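Local structure of ORF48 (Lactococcus phage TP901-1, 3U6X) at residues Val18-Asn23 with Glu84-Cys89; Val5-Ser10 with Arg54-Val59; Pro14-Thr19 with Phe90-Ala95. The protein probably acts as a baseplate upper protein whose immunoglobulin-like domain helps attach another protein of the host-recognition machinery to the phage baseplate. All blocks are in the same frame, centred on the assembly; numbering follows the deposited sequence.

Contact 1: residues Val18-Asn23 with Glu84-Cys89; sequences VTSYKN and ETQVLC
The carbonyl oxygen C89 O is gripped by three groups of the facing strand and solvent. T19 N donates to C89 O at 3.0 Å, from within the carbonyl plane; an ordered water donates to the same atom at 3.0 Å, and V18 CA lies 3.2 Å from it in a CH...O contact. The same water is hydrogen-bonded to T19 OG1 at 2.8 Å, so the threonine hydroxyl and the carbonyl share one solvent molecule. In return C89 N reaches T19 O at 2.8 Å, and Y21 and V87 repeat this pair of hydrogen bonds two residues on, which makes T19/C89 and Y21/V87 the hydrogen-bonded pairs. On their face the Y21 ring carries the packing. Its CG sits between the backbone N and the carbonyl carbon (chi1 49°), which leans the ring across the strand pair: Y21 CE1 approaches C89 CB to 3.5 Å, while Y21 OH lies 3.5 Å from V87 CG1. The hydroxyl's strong partner is a backbone group of another protein's chain, so this face also belongs to an intermolecular interface. The face of S20 and K22 is held differently. Q86 folds back at chi2 (62°) and brings NE2 to S20 OG at 2.7 Å, a weak bond because it is strongly bent (125°). On the same face, V18 CG1 meets L88 CD1 among buried residues. At the far end N23 N still binds T85 O, while N23 OD1 runs alongside the T85 methyl. E84 and T85 have the backbone angles of a type II' turn, which links strand 86-92 to strand 78-83. Strand 16-22 thus lies between 86-92 and 43-53, an inner antiparallel strand of an immunoglobulin-like domain.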
loop_
_atom_site.group_PDB
_atom_site.type_symbol
_atom_site.label_atom_id
_atom_site.label_comp_id
_atom_site.label_asym_id
_atom_site.label_seq_id
_atom_site.Cartn_x
_atom_site.Cartn_y
_atom_site.Cartn_z
ATOM N N VAL V 18 -11.427 -49.318 14.556
ATOM C CA VAL V 18 -10.578 -50.367 15.116
ATOM C C VAL V 18 -9.957 -51.179 13.996
ATOM O O VAL V 18 -10.656 -51.508 13.032
ATOM C CB VAL V 18 -11.334 -51.253 16.147
ATOM C CG1 VAL V 18 -10.401 -52.268 16.801
ATOM C CG2 VAL V 18 -12.003 -50.403 17.214
ATOM N N THR V 19 -8.637 -51.471 14.126
ATOM C CA THR V 19 -7.825 -52.265 13.204
ATOM C C THR V 19 -7.032 -53.363 13.950
ATOM O O THR V 19 -6.655 -53.202 15.117
ATOM C CB THR V 19 -6.938 -51.394 12.313
ATOM O OG1 THR V 19 -6.153 -50.503 13.105
ATOM C CG2 THR V 19 -7.706 -50.645 11.263
ATOM N N SER V 20 -6.781 -54.475 13.250
ATOM C CA SER V 20 -6.058 -55.644 13.746
ATOM C C SER V 20 -4.895 -55.935 12.810
ATOM O O SER V 20 -5.081 -56.012 11.590
ATOM C CB SER V 20 -6.991 -56.850 13.799
ATOM O OG SER V 20 -6.343 -57.985 14.343
ATOM N N TYR V 21 -3.698 -56.069 13.371
ATOM C CA TYR V 21 -2.481 -56.352 12.609
ATOM C C TYR V 21 -1.402 -57.008 13.479
ATOM O O TYR V 21 -1.392 -56.863 14.707
ATOM C CB TYR V 21 -1.932 -55.097 11.884
ATOM C CG TYR V 21 -1.807 -53.876 12.767
ATOM C CD1 TYR V 21 -2.868 -52.980 12.906
ATOM C CD2 TYR V 21 -0.637 -53.621 13.477
ATOM C CE1 TYR V 21 -2.783 -51.894 13.766
ATOM C CE2 TYR V 21 -0.532 -52.520 14.321
ATOM C CZ TYR V 21 -1.614 -51.668 14.474
ATOM O OH TYR V 21 -1.512 -50.578 15.300
ATOM N N LYS V 22 -0.498 -57.731 12.805
ATOM C CA LYS V 22 0.599 -58.505 13.351
ATOM C C LYS V 22 1.946 -57.933 12.859
ATOM O O LYS V 22 2.038 -57.396 11.744
ATOM C CB LYS V 22 0.432 -59.956 12.844
ATOM C CG LYS V 22 1.265 -61.019 13.552
ATOM C CD LYS V 22 0.959 -62.436 13.064
ATOM C CE LYS V 22 -0.224 -63.065 13.780
ATOM N NZ LYS V 22 -0.097 -64.550 13.878
ATOM N N ASN V 23 3.004 -58.115 13.666
ATOM C CA ASN V 23 4.378 -57.732 13.330
ATOM C C ASN V 23 4.656 -56.249 13.098
ATOM O O ASN V 23 5.608 -55.903 12.393
ATOM C CB ASN V 23 4.977 -58.641 12.229
ATOM C CG ASN V 23 5.358 -60.008 12.740
ATOM O OD1 ASN V 23 5.947 -60.155 13.828
ATOM N ND2 ASN V 23 5.063 -61.031 11.944
ATOM N N GLU V 84 2.168 -59.723 22.432
ATOM C CA GLU V 84 3.335 -60.210 21.690
ATOM C C GLU V 84 3.424 -59.520 20.316
ATOM O O GLU V 84 3.668 -58.321 20.277
ATOM C CB GLU V 84 3.399 -61.762 21.600
ATOM C CG GLU V 84 3.230 -62.545 22.899
ATOM C CD GLU V 84 2.728 -63.979 22.760
ATOM O OE1 GLU V 84 1.900 -64.266 21.861
ATOM O OE2 GLU V 84 3.138 -64.814 23.598
ATOM N N THR V 85 3.197 -60.250 19.208
ATOM C CA THR V 85 3.234 -59.727 17.838
ATOM C C THR V 85 1.890 -59.154 17.382
ATOM O O THR V 85 1.837 -58.495 16.349
ATOM C CB THR V 85 3.691 -60.829 16.851
ATOM O OG1 THR V 85 2.694 -61.855 16.705
ATOM C CG2 THR V 85 5.023 -61.433 17.218
ATOM N N GLN V 86 0.812 -59.438 18.115
ATOM C CA GLN V 86 -0.553 -59.034 17.770
ATOM C C GLN V 86 -0.964 -57.709 18.409
ATOM O O GLN V 86 -0.793 -57.512 19.614
ATOM C CB GLN V 86 -1.542 -60.176 18.100
ATOM C CG GLN V 86 -3.000 -59.952 17.679
ATOM C CD GLN V 86 -3.274 -59.795 16.201
ATOM O OE1 GLN V 86 -2.594 -60.388 15.335
ATOM N NE2 GLN V 86 -4.335 -59.014 15.908
ATOM N N VAL V 87 -1.502 -56.797 17.575
ATOM C CA VAL V 87 -1.966 -55.476 17.995
ATOM C C VAL V 87 -3.432 -55.274 17.595
ATOM O O VAL V 87 -3.839 -55.667 16.505
ATOM C CB VAL V 87 -1.064 -54.317 17.459
ATOM C CG1 VAL V 87 -1.578 -52.950 17.915
ATOM C CG2 VAL V 87 0.400 -54.487 17.862
ATOM N N LEU V 88 -4.217 -54.692 18.516
ATOM C CA LEU V 88 -5.593 -54.228 18.357
ATOM C C LEU V 88 -5.512 -52.678 18.549
ATOM O O LEU V 88 -5.165 -52.183 19.627
ATOM C CB LEU V 88 -6.547 -54.896 19.362
ATOM C CG LEU V 88 -8.054 -54.704 19.104
ATOM C CD1 LEU V 88 -8.506 -55.398 17.796
ATOM C CD2 LEU V 88 -8.868 -55.227 20.277
ATOM N N CYS V 89 -5.710 -51.940 17.451
ATOM C CA CYS V 89 -5.557 -50.487 17.384
ATOM C C CYS V 89 -6.887 -49.748 17.399
ATOM O O CYS V 89 -7.761 -50.027 16.576
ATOM C CB CYS V 89 -4.723 -50.137 16.153
ATOM S SG CYS V 89 -4.489 -48.368 15.860
HETATM O O HOH W 1 -7.480 -48.306 14.098
#

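Contact 2: residues Val5-Ser10 with Arg54-Val59; sequences VLEHDS and RQKVYV
With chi1 at 62° and chi2 at 88°, H8 swings its imidazole back over Q55, whose CA comes to 3.7 Å from the ring centroid in a CH-pi contact over one face. The ring's rotation is fixed by S10 N, which donates to H8 ND1 close to the ring plane at 3.1 Å, and V57 CG2 packs obliquely against H8 CD2 at 3.4 Å. H8 N also binds Q55 O, but the donor stands 53° out of the carbonyl plane; Q55 itself has left-handed backbone angles. Beyond Q55 the pairing is regular: L6 and V57 exchange two backbone bonds, joining strands 3-8 and 56-60 antiparallel within the immunoglobulin-like domain. On the face of V5, E7 and K56, the lysine chain bends at chi3 and chi4 to run beside the glutamate. K56 NZ makes a weak salt bridge with E7 OE1 at 3.3 Å, an oxygen that is also bonded to Y101 OH. V5 CG2 lies beside the Y58 ring, 3.7 Å from Y58 CD1. On the other face L6 CD1 meets V59 CG2 at 4.0 Å, and both residues also touch F90 in the interior.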
loop_
_atom_site.group_PDB
_atom_site.type_symbol
_atom_site.label_atom_id
_atom_site.label_comp_id
_atom_site.label_asym_id
_atom_site.label_seq_id
_atom_site.Cartn_x
_atom_site.Cartn_y
_atom_site.Cartn_z
ATOM N N VAL V 5 -14.040 -50.271 26.590
ATOM C CA VAL V 5 -14.453 -48.914 26.957
ATOM C C VAL V 5 -13.321 -47.924 26.734
ATOM O O VAL V 5 -12.215 -48.111 27.249
ATOM C CB VAL V 5 -14.996 -48.801 28.419
ATOM C CG1 VAL V 5 -15.461 -47.386 28.717
ATOM C CG2 VAL V 5 -16.129 -49.779 28.706
ATOM N N LEU V 6 -13.612 -46.851 25.991
ATOM C CA LEU V 6 -12.656 -45.783 25.764
ATOM C C LEU V 6 -13.177 -44.512 26.392
ATOM O O LEU V 6 -14.209 -43.976 25.970
ATOM C CB LEU V 6 -12.374 -45.552 24.281
ATOM C CG LEU V 6 -11.878 -46.728 23.449
ATOM C CD1 LEU V 6 -11.904 -46.363 21.971
ATOM C CD2 LEU V 6 -10.468 -47.151 23.860
ATOM N N GLU V 7 -12.482 -44.056 27.443
ATOM C CA GLU V 7 -12.812 -42.812 28.128
ATOM C C GLU V 7 -12.168 -41.705 27.317
ATOM O O GLU V 7 -11.063 -41.892 26.805
ATOM C CB GLU V 7 -12.326 -42.830 29.589
ATOM C CG GLU V 7 -13.213 -43.663 30.512
ATOM C CD GLU V 7 -12.919 -43.650 32.007
ATOM O OE1 GLU V 7 -13.516 -44.484 32.725
ATOM O OE2 GLU V 7 -12.106 -42.811 32.463
ATOM N N HIS V 8 -12.873 -40.592 27.107
ATOM C CA HIS V 8 -12.335 -39.499 26.279
ATOM C C HIS V 8 -12.597 -38.069 26.777
ATOM O O HIS V 8 -13.288 -37.881 27.768
ATOM C CB HIS V 8 -12.785 -39.665 24.827
ATOM C CG HIS V 8 -14.263 -39.611 24.636
ATOM N ND1 HIS V 8 -14.915 -38.413 24.439
ATOM C CD2 HIS V 8 -15.171 -40.604 24.638
ATOM C CE1 HIS V 8 -16.202 -38.708 24.340
ATOM N NE2 HIS V 8 -16.405 -40.012 24.442
ATOM N N ASP V 9 -12.026 -37.060 26.098
ATOM C CA ASP V 9 -12.155 -35.648 26.498
ATOM C C ASP V 9 -13.291 -34.855 25.838
ATOM O O ASP V 9 -13.488 -33.686 26.181
ATOM C CB ASP V 9 -10.817 -34.906 26.329
ATOM C CG ASP V 9 -10.228 -34.846 24.921
ATOM O OD1 ASP V 9 -9.056 -34.410 24.787
ATOM O OD2 ASP V 9 -10.943 -35.209 23.950
ATOM N N SER V 10 -14.012 -35.464 24.883
ATOM C CA SER V 10 -15.105 -34.799 24.175
ATOM C C SER V 10 -16.429 -34.857 24.923
ATOM O O SER V 10 -16.732 -35.807 25.637
ATOM C CB SER V 10 -15.294 -35.396 22.789
ATOM O OG SER V 10 -16.294 -34.714 22.049
ATOM N N ARG V 54 -21.499 -39.905 28.490
ATOM C CA ARG V 54 -20.637 -38.721 28.667
ATOM C C ARG V 54 -19.181 -39.172 28.812
ATOM O O ARG V 54 -18.874 -39.954 29.705
ATOM C CB ARG V 54 -21.068 -37.914 29.906
ATOM C CG ARG V 54 -21.139 -36.400 29.709
ATOM C CD ARG V 54 -19.861 -35.663 30.064
ATOM N NE ARG V 54 -19.731 -35.403 31.500
ATOM C CZ ARG V 54 -19.014 -34.418 32.041
ATOM N NH1 ARG V 54 -18.394 -33.534 31.269
ATOM N NH2 ARG V 54 -18.925 -34.302 33.357
ATOM N N GLN V 55 -18.327 -38.784 27.864
ATOM C CA GLN V 55 -16.882 -39.090 27.838
ATOM C C GLN V 55 -16.515 -40.575 27.898
ATOM O O GLN V 55 -15.442 -40.927 28.392
ATOM C CB GLN V 55 -16.127 -38.279 28.900
ATOM C CG GLN V 55 -16.315 -36.772 28.739
ATOM C CD GLN V 55 -15.545 -35.946 29.737
ATOM O OE1 GLN V 55 -15.032 -36.437 30.751
ATOM N NE2 GLN V 55 -15.453 -34.660 29.461
ATOM N N LYS V 56 -17.404 -41.435 27.361
ATOM C CA LYS V 56 -17.238 -42.890 27.344
ATOM C C LYS V 56 -17.815 -43.461 26.059
ATOM O O LYS V 56 -18.977 -43.198 25.738
ATOM C CB LYS V 56 -17.975 -43.514 28.547
ATOM C CG LYS V 56 -17.070 -44.143 29.600
ATOM C CD LYS V 56 -17.826 -44.483 30.907
ATOM C CE LYS V 56 -17.847 -43.332 31.896
ATOM N NZ LYS V 56 -16.558 -43.203 32.633
ATOM N N VAL V 57 -17.002 -44.240 25.324
ATOM C CA VAL V 57 -17.425 -44.942 24.118
ATOM C C VAL V 57 -17.400 -46.427 24.468
ATOM O O VAL V 57 -16.381 -46.933 24.943
ATOM C CB VAL V 57 -16.517 -44.676 22.878
ATOM C CG1 VAL V 57 -17.161 -45.217 21.611
ATOM C CG2 VAL V 57 -16.222 -43.205 22.711
ATOM N N TYR V 58 -18.498 -47.125 24.201
ATOM C CA TYR V 58 -18.558 -48.570 24.358
ATOM C C TYR V 58 -18.378 -49.176 22.964
ATOM O O TYR V 58 -19.186 -48.914 22.083
ATOM C CB TYR V 58 -19.865 -48.995 25.023
ATOM C CG TYR V 58 -20.110 -48.284 26.334
ATOM C CD1 TYR V 58 -19.472 -48.693 27.503
ATOM C CD2 TYR V 58 -21.002 -47.217 26.414
ATOM C CE1 TYR V 58 -19.680 -48.023 28.711
ATOM C CE2 TYR V 58 -21.230 -46.552 27.617
ATOM C CZ TYR V 58 -20.566 -46.957 28.762
ATOM O OH TYR V 58 -20.795 -46.293 29.940
ATOM N N VAL V 59 -17.250 -49.865 22.743
ATOM C CA VAL V 59 -16.854 -50.463 21.471
ATOM C C VAL V 59 -17.093 -51.960 21.512
ATOM O O VAL V 59 -16.400 -52.684 22.227
ATOM C CB VAL V 59 -15.378 -50.130 21.132
ATOM C CG1 VAL V 59 -15.017 -50.609 19.737
ATOM C CG2 VAL V 59 -15.099 -48.629 21.267
HETATM O O HOH W 2 -19.945 -37.069 25.765
#

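Contact 3: residues Pro14-Thr19 with Phe90-Ala95; sequences PEVKVT and FKMSDA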
loop_
_atom_site.group_PDB
_atom_site.type_symbol
_atom_site.label_atom_id
_atom_site.label_comp_id
_atom_site.label_asym_id
_atom_site.label_seq_id
_atom_site.Cartn_x
_atom_site.Cartn_y
_atom_site.Cartn_z
ATOM N N PRO V 14 -17.436 -39.121 19.654
ATOM C CA PRO V 14 -16.368 -39.301 18.661
ATOM C C PRO V 14 -16.378 -40.635 17.944
ATOM O O PRO V 14 -16.650 -41.655 18.563
ATOM C CB PRO V 14 -15.091 -39.111 19.480
ATOM C CG PRO V 14 -15.470 -39.378 20.842
ATOM C CD PRO V 14 -16.865 -38.904 20.993
ATOM N N GLU V 15 -16.129 -40.617 16.627
ATOM C CA GLU V 15 -16.064 -41.823 15.812
ATOM C C GLU V 15 -14.815 -42.618 16.205
ATOM O O GLU V 15 -13.751 -42.039 16.454
ATOM C CB GLU V 15 -16.004 -41.470 14.327
ATOM C CG GLU V 15 -17.147 -42.031 13.502
ATOM C CD GLU V 15 -17.343 -43.538 13.550
ATOM O OE1 GLU V 15 -18.266 -43.978 14.275
ATOM O OE2 GLU V 15 -16.603 -44.271 12.851
ATOM N N VAL V 16 -14.973 -43.939 16.315
ATOM C CA VAL V 16 -13.888 -44.843 16.677
ATOM C C VAL V 16 -13.767 -45.867 15.555
ATOM O O VAL V 16 -14.772 -46.411 15.077
ATOM C CB VAL V 16 -14.102 -45.516 18.073
ATOM C CG1 VAL V 16 -12.975 -46.491 18.411
ATOM C CG2 VAL V 16 -14.231 -44.472 19.174
ATOM N N LYS V 17 -12.521 -46.083 15.108
ATOM C CA LYS V 17 -12.188 -47.056 14.083
ATOM C C LYS V 17 -11.134 -48.002 14.644
ATOM O O LYS V 17 -10.125 -47.560 15.226
ATOM C CB LYS V 17 -11.737 -46.364 12.799
ATOM C CG LYS V 17 -12.889 -45.933 11.915
ATOM C CD LYS V 17 -12.434 -44.825 10.963
ATOM C CE LYS V 17 -13.515 -44.416 9.995
ATOM N NZ LYS V 17 -13.092 -43.241 9.192
ATOM N N VAL V 18 -11.427 -49.318 14.556
ATOM C CA VAL V 18 -10.578 -50.367 15.116
ATOM C C VAL V 18 -9.957 -51.179 13.996
ATOM O O VAL V 18 -10.656 -51.508 13.032
ATOM C CB VAL V 18 -11.334 -51.253 16.147
ATOM C CG1 VAL V 18 -10.401 -52.268 16.801
ATOM C CG2 VAL V 18 -12.003 -50.403 17.214
ATOM N N THR V 19 -8.637 -51.471 14.126
ATOM C CA THR V 19 -7.825 -52.265 13.204
ATOM C C THR V 19 -7.032 -53.363 13.950
ATOM O O THR V 19 -6.655 -53.202 15.117
ATOM C CB THR V 19 -6.938 -51.394 12.313
ATOM O OG1 THR V 19 -6.153 -50.503 13.105
ATOM C CG2 THR V 19 -7.706 -50.645 11.263
ATOM N N PHE V 90 -7.019 -48.774 18.316
ATOM C CA PHE V 90 -8.216 -47.947 18.458
ATOM C C PHE V 90 -7.863 -46.529 18.060
ATOM O O PHE V 90 -6.988 -45.930 18.680
ATOM C CB PHE V 90 -8.762 -47.988 19.904
ATOM C CG PHE V 90 -9.238 -49.343 20.385
ATOM C CD1 PHE V 90 -10.589 -49.673 20.365
ATOM C CD2 PHE V 90 -8.335 -50.278 20.887
ATOM C CE1 PHE V 90 -11.026 -50.919 20.812
ATOM C CE2 PHE V 90 -8.770 -51.529 21.343
ATOM C CZ PHE V 90 -10.117 -51.841 21.308
ATOM N N LYS V 91 -8.494 -46.007 16.993
ATOM C CA LYS V 91 -8.232 -44.644 16.522
ATOM C C LYS V 91 -9.477 -43.812 16.697
ATOM O O LYS V 91 -10.519 -44.138 16.134
ATOM C CB LYS V 91 -7.752 -44.607 15.050
ATOM C CG LYS V 91 -6.306 -45.071 14.789
ATOM C CD LYS V 91 -5.267 -44.085 15.277
ATOM C CE LYS V 91 -3.989 -43.994 14.480
ATOM N NZ LYS V 91 -3.219 -45.256 14.440
ATOM N N MET V 92 -9.393 -42.776 17.524
ATOM C CA MET V 92 -10.508 -41.875 17.763
ATOM C C MET V 92 -10.384 -40.631 16.876
ATOM O O MET V 92 -9.296 -40.084 16.681
ATOM C CB MET V 92 -10.559 -41.482 19.239
ATOM C CG MET V 92 -11.759 -40.632 19.600
ATOM S SD MET V 92 -12.452 -41.084 21.189
ATOM C CE MET V 92 -11.289 -40.443 22.169
ATOM N N SER V 93 -11.507 -40.194 16.341
ATOM C CA SER V 93 -11.574 -38.996 15.525
ATOM C C SER V 93 -12.190 -37.878 16.363
ATOM O O SER V 93 -13.274 -38.064 16.935
ATOM C CB SER V 93 -12.431 -39.243 14.285
ATOM O OG SER V 93 -11.854 -40.214 13.427
ATOM N N ASP V 94 -11.498 -36.700 16.417
ATOM C CA ASP V 94 -11.948 -35.473 17.090
ATOM C C ASP V 94 -12.011 -35.494 18.607
ATOM O O ASP V 94 -12.870 -34.804 19.182
ATOM C CB ASP V 94 -13.281 -34.959 16.500
ATOM C CG ASP V 94 -13.462 -35.185 15.005
ATOM O OD1 ASP V 94 -12.458 -35.053 14.247
ATOM O OD2 ASP V 94 -14.585 -35.535 14.595
ATOM N N ALA V 95 -11.093 -36.242 19.263
ATOM C CA ALA V 95 -10.968 -36.337 20.728
ATOM C C ALA V 95 -9.784 -37.172 21.076
ATOM O O ALA V 95 -9.246 -37.842 20.196
ATOM C CB ALA V 95 -12.218 -36.930 21.348
HETATM O O HOH W 3 -16.361 -37.531 15.629
#
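P14 and M92 meet by carbon and sulfur: P14 CG lies 3.5 Å from M92 SD, and the pyrrolidine CB is 3.3 Å from S93 O. The methionine starts with CG opposite the backbone N (chi1 -175°) and then kinks at chi2 and chi3, which lays the thioether obliquely against the proline while its end also packs on H8. A95 CB closes in on the same proline ring, and P14 O is bonded to Y52 OH on strand 43-53. Further along, F90 holds CG beside its backbone N (chi1 -63°), and the ring runs alongside V18, pointing the same way. V18 CG2 touches F90 CD1 at 3.5 Å, CG1 stands over one face toward the rim, and V16 CG1 sits near the ring plane at the edge, 4.4 Å from F90 CD1. F90 also stacks on F4. K17 and K91 leave from the other face of the sheet; K17 is extended, K91 is bent at three torsions, and K91 packs on an aromatic side chain of another protein's chain. Between these residues K17 N binds K91 O at 3.0 Å and K91 N binds K17 O at 2.9 Å. S93 N adds a bond to E15 O, while a water bridges E15 N and D94 OD2. One face apolar and inward, the other carrying lysines, is the pattern of an antiparallel strand pair lining the core of an immunoglobulin-like beta fold.

From the N terminus, strand 3-8 is the first to find a distant partner: contact 2 closes a loop from S10 to R54, which contains all of strand 16-22. Contacts 1 and 3 both join strand 16-22 to strand 86-92, sharing V18 and T19. The loop from N23 to E84 in contact 1 lies within the longer one from T19 to F90 in contact 3, and both cross contact 2, because their first segments fall inside its loop and their second ones beyond it. The two strand pairs meet in the core, where L6 CD1 packs on V16 CG1 at 3.7 Å and V18 CG2 on V59 CG1 at 3.9 Å, so the 3-8/56-60 pair packs on the 16-22/86-92 pair within one antiparallel sheet.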